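Local coordinates for protein 6-pyruvoyl tetrahydrobiopterin synthase (Plasmodium vivax, PDB 3LX3) that belongs to the 6-pyruvoyl tetrahydropterin synthase family, assembles as a hexamer and binds zinc ions and 2-amino-1,5-dihydropteridine-4,6-dione in pockets of the assembly, at residues Asn104-Ile109 with Ser118-Asp123; Asp18-Leu23 with Arg59-Gly64. All coordinates share one frame; numbering follows the deposited sequence. Where two conformers were deposited one is given.

Contact 1 of 2, residues Asn104-Ile109 with Ser118-Asp123; sequences NDNFKI and SFPKRD
Lys121 lays its aliphatic chain over one face of the Phe107 ring, the two side chains crossing at about a right angle. Its CG stands 3.7 Å from the centroid of the Phe107 ring and 14° off the ring normal, which meets the criterion for a CH-pi contact. From there the lysine, extended beyond CG, runs on past the backbone of Asp105 toward Asn104. Its NZ makes a weak hydrogen bond to Asn104 O and a long, weak ion pair with Glu102; one water links NZ to the same Asn104 O and another joins NZ to Asp105 OD1. At its root the residue is fixed by a nearly linear bond, Lys121 N to Asp105 O at 2.8 Å.

The antiparallel register places Phe107 opposite Phe119 as a hydrogen-bonded pair: Phe107 N reaches Phe119 O at 2.8 Å and Phe119 N reaches Phe107 O at 2.9 Å. Both rings lie on one face of the sheet, where Ile109 CD1 approaches Phe119 CE2 obliquely at 4.0 Å. Asn106 lies diagonally across from Ser118, whose OG is anti to its own backbone N (chi1 -177°). Asn106 ND2 donates a hydrogen bond to Ser118 OG at 2.9 Å, the hydroxyl oxygen lying only 12° out of the Asn106 amide plane. The same ND2 also donates to Glu116 O of a second subunit, so two acceptors hold the amide.

The strands are arms of the 106-111/116-120 hairpin, which strand 98-103 extends into a three-stranded antiparallel sheet. Phe107 packs on Ile100, and also on Leu91 and Gln126 of the parallel strands 89-92 and 124-127; Phe119 meets the ring of Phe89 and touches Leu47 of the second subunit.

Contact 2 of 2, residues Asp18-Leu23 with Arg59-Gly64; sequences DQIAEL and RGNIQG
Asp18, the first modelled residue, stacks its carboxylate on the amide of Asn61: the two planes are 12° apart, with Asp18 CG 3.8 Å from Asn61 ND2. A water donates to both Asp18 OD1 and Ile62 O and so bridges the two segments. Gln19 contributes mainly its carbonyl, since Ile62 N donates to Gln19 O at 2.8 Å, while its CB only grazes Ile62 CD1. At Ile20, a non-hydrogen-bonded partner of Asn61, CG1 lies 3.6 Å from Asn61 OD1.

Ala21 and Gly60 form the hydrogen-bonded pair, with Ala21 N to Gly60 O at 2.9 Å and Gly60 N to Ala21 O at 3.2 Å. The methyl of Ala21 meets Ile62 CG1 at 4.0 Å. Glu22 runs side by side with Arg59. Glu22, its CG anti to the backbone N (chi1 178°) and its chain extended, brings OE2 to the edge of the Arg59 guanidinium and forms a salt bridge, OE2 lying 2.9 Å from Arg59 NE and using its anti lone pair. A weak bond from Arg59 NH2 reaches the same oxygen.

Here strands 20-40 and 48-61 are neighbours in the five-stranded antiparallel sheet. Arg59 also makes a cation-pi contact with Tyr161 of the next strand, 161-167, whereas Glu22 and Leu23 pair with a strand of a third subunit, carrying the sheet across that interface.

In the fold
Contact 1 and contact 2 lie on opposite sides of the chain's centre, their own centres 46 Å apart and their nearest atoms about 31 Å, so neither touches the other. Both segments of contact 2 precede those of contact 1 in sequence. Each joins antiparallel strands beside a different subunit interface: residues 104-109 with 118-123 abut the second subunit, and 18-23 with 59-64 abut the third. They also differ in their relation to the bound groups. The side chain of Phe119 in contact 1 is about 13 Å from a zinc ion, while in contact 2 that of Ile62 is about 8 Å from 2-amino-1,5-dihydropteridine-4,6-dione, which Leu23 touches.

Contact 1 of 2, residues Asn104-Ile109 with Ser118-Asp123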
# COMPACT_ATOMS: atom_id res chain seq x y z
N ASN A 104 -20.30 -17.85 36.54
CA ASN A 104 -20.67 -16.52 36.94
C ASN A 104 -20.90 -15.66 35.67
O ASN A 104 -21.72 -16.01 34.85
CB ASN A 104 -19.66 -15.94 37.93
CG ASN A 104 -19.62 -16.75 39.24
OD1 ASN A 104 -20.67 -17.23 39.71
ND2 ASN A 104 -18.42 -16.98 39.77
N ASP A 105 -20.19 -14.55 35.52
CA ASP A 105 -20.34 -13.70 34.31
C ASP A 105 -19.20 -13.89 33.31
O ASP A 105 -18.93 -13.02 32.50
CB ASP A 105 -20.48 -12.24 34.72
CG ASP A 105 -21.65 -12.03 35.63
OD1 ASP A 105 -22.71 -12.59 35.37
OD2 ASP A 105 -21.47 -11.28 36.61
N ASN A 106 -18.58 -15.06 33.38
CA ASN A 106 -17.48 -15.43 32.48
C ASN A 106 -17.79 -16.67 31.66
O ASN A 106 -18.66 -17.46 32.00
CB ASN A 106 -16.22 -15.75 33.29
CG ASN A 106 -15.44 -14.52 33.68
OD1 ASN A 106 -16.03 -13.49 34.03
ND2 ASN A 106 -14.08 -14.61 33.60
N PHE A 107 -17.04 -16.79 30.56
CA PHE A 107 -16.92 -18.06 29.84
C PHE A 107 -15.59 -18.66 30.21
O PHE A 107 -14.54 -17.99 30.11
CB PHE A 107 -16.97 -17.88 28.32
CG PHE A 107 -18.33 -17.49 27.77
CD1 PHE A 107 -19.44 -18.32 27.91
CD2 PHE A 107 -18.49 -16.29 27.08
CE1 PHE A 107 -20.66 -17.96 27.39
CE2 PHE A 107 -19.71 -15.93 26.57
CZ PHE A 107 -20.80 -16.76 26.75
N LYS A 108 -15.64 -19.93 30.62
CA LYS A 108 -14.44 -20.71 30.89
C LYS A 108 -14.29 -21.75 29.77
O LYS A 108 -15.22 -22.48 29.46
CB LYS A 108 -14.50 -21.36 32.27
CG LYS A 108 -13.36 -22.34 32.57
CD LYS A 108 -13.55 -22.93 33.94
CE LYS A 108 -12.48 -23.94 34.22
NZ LYS A 108 -12.66 -24.55 35.58
N ILE A 109 -13.13 -21.79 29.15
CA ILE A 109 -12.87 -22.65 28.02
C ILE A 109 -11.79 -23.63 28.41
O ILE A 109 -10.72 -23.21 28.83
CB ILE A 109 -12.37 -21.86 26.80
CG1 ILE A 109 -13.37 -20.76 26.43
CG2 ILE A 109 -12.13 -22.81 25.59
CD1 ILE A 109 -12.88 -19.87 25.29
N SER A 118 -10.33 -18.16 30.92
CA SER A 118 -11.58 -17.59 31.39
C SER A 118 -11.63 -16.12 31.02
O SER A 118 -10.66 -15.39 31.20
CB SER A 118 -11.69 -17.73 32.90
OG SER A 118 -12.96 -17.24 33.33
N PHE A 119 -12.76 -15.71 30.44
CA PHE A 119 -12.94 -14.33 30.02
C PHE A 119 -14.33 -13.85 30.41
O PHE A 119 -15.26 -14.62 30.39
CB PHE A 119 -12.92 -14.21 28.46
CG PHE A 119 -11.80 -14.93 27.74
CD1 PHE A 119 -10.50 -14.74 28.10
CD2 PHE A 119 -12.04 -15.80 26.71
CE1 PHE A 119 -9.46 -15.40 27.40
CE2 PHE A 119 -10.95 -16.44 26.05
CZ PHE A 119 -9.72 -16.16 26.38
N PRO A 120 -14.48 -12.55 30.77
CA PRO A 120 -15.81 -12.07 30.93
C PRO A 120 -16.67 -12.33 29.68
O PRO A 120 -16.17 -12.18 28.57
CB PRO A 120 -15.63 -10.57 31.10
CG PRO A 120 -14.19 -10.41 31.59
CD PRO A 120 -13.48 -11.49 30.87
N LYS A 121 -17.91 -12.72 29.87
CA LYS A 121 -18.81 -12.99 28.73
C LYS A 121 -18.90 -11.80 27.80
O LYS A 121 -18.93 -11.97 26.59
CB LYS A 121 -20.22 -13.37 29.22
CG LYS A 121 -20.33 -14.70 29.93
CD LYS A 121 -21.74 -14.89 30.50
CE LYS A 121 -21.89 -16.14 31.31
NZ LYS A 121 -23.35 -16.18 31.84
N ARG A 122 -18.92 -10.60 28.38
CA ARG A 122 -19.07 -9.37 27.58
C ARG A 122 -17.84 -9.07 26.72
O ARG A 122 -17.94 -8.28 25.78
CB ARG A 122 -19.38 -8.17 28.47
CG ARG A 122 -18.31 -7.77 29.45
CD ARG A 122 -18.72 -6.49 30.21
NE ARG A 122 -18.95 -5.41 29.25
CZ ARG A 122 -18.03 -4.55 28.81
NH1 ARG A 122 -18.37 -3.63 27.91
NH2 ARG A 122 -16.79 -4.56 29.28
N ASP A 123 -16.71 -9.71 27.02
CA ASP A 123 -15.50 -9.54 26.21
C ASP A 123 -15.52 -10.47 25.01
O ASP A 123 -14.64 -10.41 24.16
CB ASP A 123 -14.23 -9.85 27.02
CG ASP A 123 -13.84 -8.76 27.97
OD1 ASP A 123 -14.71 -8.19 28.70
OD2 ASP A 123 -12.61 -8.47 28.08
O HOH W 1 -23.42 -17.91 34.05
O HOH W 2 -19.50 -10.38 31.38
O HOH W 3 -23.73 -13.60 33.09

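Contact 2 of 2, residues Asp18-Leu23 with Arg59-Gly64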
# COMPACT_ATOMS: atom_id res chain seq x y z
N ASP A 18 -28.54 -4.93 -21.29
CA ASP A 18 -28.12 -4.83 -19.85
C ASP A 18 -26.63 -4.98 -19.70
O ASP A 18 -26.01 -5.85 -20.33
CB ASP A 18 -28.81 -5.89 -19.00
CG ASP A 18 -30.13 -5.42 -18.41
OD1 ASP A 18 -30.13 -4.40 -17.68
OD2 ASP A 18 -31.15 -6.07 -18.68
N GLN A 19 -26.06 -4.19 -18.80
CA GLN A 19 -24.63 -4.15 -18.61
C GLN A 19 -24.29 -4.58 -17.17
O GLN A 19 -24.75 -3.95 -16.21
CB GLN A 19 -24.12 -2.73 -18.87
CG GLN A 19 -24.34 -2.24 -20.32
CD GLN A 19 -23.32 -2.79 -21.32
OE1 GLN A 19 -22.35 -3.44 -20.95
NE2 GLN A 19 -23.56 -2.52 -22.60
N ILE A 20 -23.51 -5.66 -17.04
CA ILE A 20 -23.06 -6.17 -15.75
C ILE A 20 -21.90 -5.34 -15.24
O ILE A 20 -20.99 -4.96 -16.01
CB ILE A 20 -22.61 -7.66 -15.83
CG1 ILE A 20 -23.78 -8.56 -16.23
CG2 ILE A 20 -22.00 -8.14 -14.48
CD1 ILE A 20 -23.37 -9.91 -16.82
N ALA A 21 -21.90 -5.05 -13.95
CA ALA A 21 -20.72 -4.51 -13.31
C ALA A 21 -20.49 -5.24 -12.00
O ALA A 21 -21.44 -5.71 -11.37
CB ALA A 21 -20.79 -2.96 -13.06
N GLU A 22 -19.22 -5.31 -11.61
CA GLU A 22 -18.80 -5.87 -10.32
C GLU A 22 -18.31 -4.74 -9.45
O GLU A 22 -17.43 -4.01 -9.84
CB GLU A 22 -17.70 -6.88 -10.54
CG GLU A 22 -17.13 -7.51 -9.33
CD GLU A 22 -16.05 -8.50 -9.74
OE1 GLU A 22 -14.84 -8.17 -9.62
OE2 GLU A 22 -16.40 -9.58 -10.22
N LEU A 23 -18.88 -4.62 -8.25
CA LEU A 23 -18.48 -3.59 -7.32
C LEU A 23 -17.61 -4.21 -6.22
O LEU A 23 -17.89 -5.35 -5.77
CB LEU A 23 -19.68 -2.93 -6.68
CG LEU A 23 -20.63 -2.23 -7.63
CD1 LEU A 23 -21.69 -1.49 -6.83
CD2 LEU A 23 -19.96 -1.32 -8.65
N ARG A 59 -21.92 -8.56 -7.89
CA ARG A 59 -22.20 -8.38 -9.31
C ARG A 59 -23.69 -8.17 -9.53
O ARG A 59 -24.54 -8.83 -8.86
CB ARG A 59 -21.77 -9.59 -10.13
CG ARG A 59 -20.27 -9.88 -10.04
CD ARG A 59 -19.91 -11.20 -10.61
NE ARG A 59 -18.51 -11.50 -10.35
CZ ARG A 59 -18.02 -12.73 -10.25
NH1 ARG A 59 -18.81 -13.78 -10.39
NH2 ARG A 59 -16.73 -12.90 -10.02
N GLY A 60 -24.03 -7.29 -10.46
CA GLY A 60 -25.42 -7.10 -10.89
C GLY A 60 -25.41 -6.27 -12.14
O GLY A 60 -24.34 -5.95 -12.67
N ASN A 61 -26.58 -5.92 -12.64
CA ASN A 61 -26.69 -5.01 -13.77
C ASN A 61 -26.69 -3.57 -13.28
O ASN A 61 -27.24 -3.27 -12.21
CB ASN A 61 -27.98 -5.28 -14.55
CG ASN A 61 -28.05 -6.67 -15.12
OD1 ASN A 61 -27.05 -7.23 -15.54
ND2 ASN A 61 -29.25 -7.22 -15.16
N ILE A 62 -26.11 -2.68 -14.08
CA ILE A 62 -26.19 -1.23 -13.79
C ILE A 62 -27.65 -0.83 -13.96
O ILE A 62 -28.28 -1.14 -15.02
CB ILE A 62 -25.30 -0.41 -14.73
CG1 ILE A 62 -23.85 -0.89 -14.64
CG2 ILE A 62 -25.37 1.09 -14.42
CD1 ILE A 62 -22.96 -0.37 -15.76
N GLN A 63 -28.24 -0.21 -12.93
CA GLN A 63 -29.64 0.21 -12.94
C GLN A 63 -29.81 1.58 -13.59
O GLN A 63 -28.83 2.24 -13.95
CB GLN A 63 -30.17 0.24 -11.51
CG GLN A 63 -30.07 -1.11 -10.83
CD GLN A 63 -30.90 -2.17 -11.56
OE1 GLN A 63 -32.13 -2.10 -11.59
NE2 GLN A 63 -30.23 -3.09 -12.22
N GLY A 64 -31.07 1.99 -13.75
CA GLY A 64 -31.37 3.26 -14.41
C GLY A 64 -30.81 4.49 -13.70
O GLY A 64 -30.69 5.56 -14.31
O HOH W 4 -30.86 -2.73 -15.73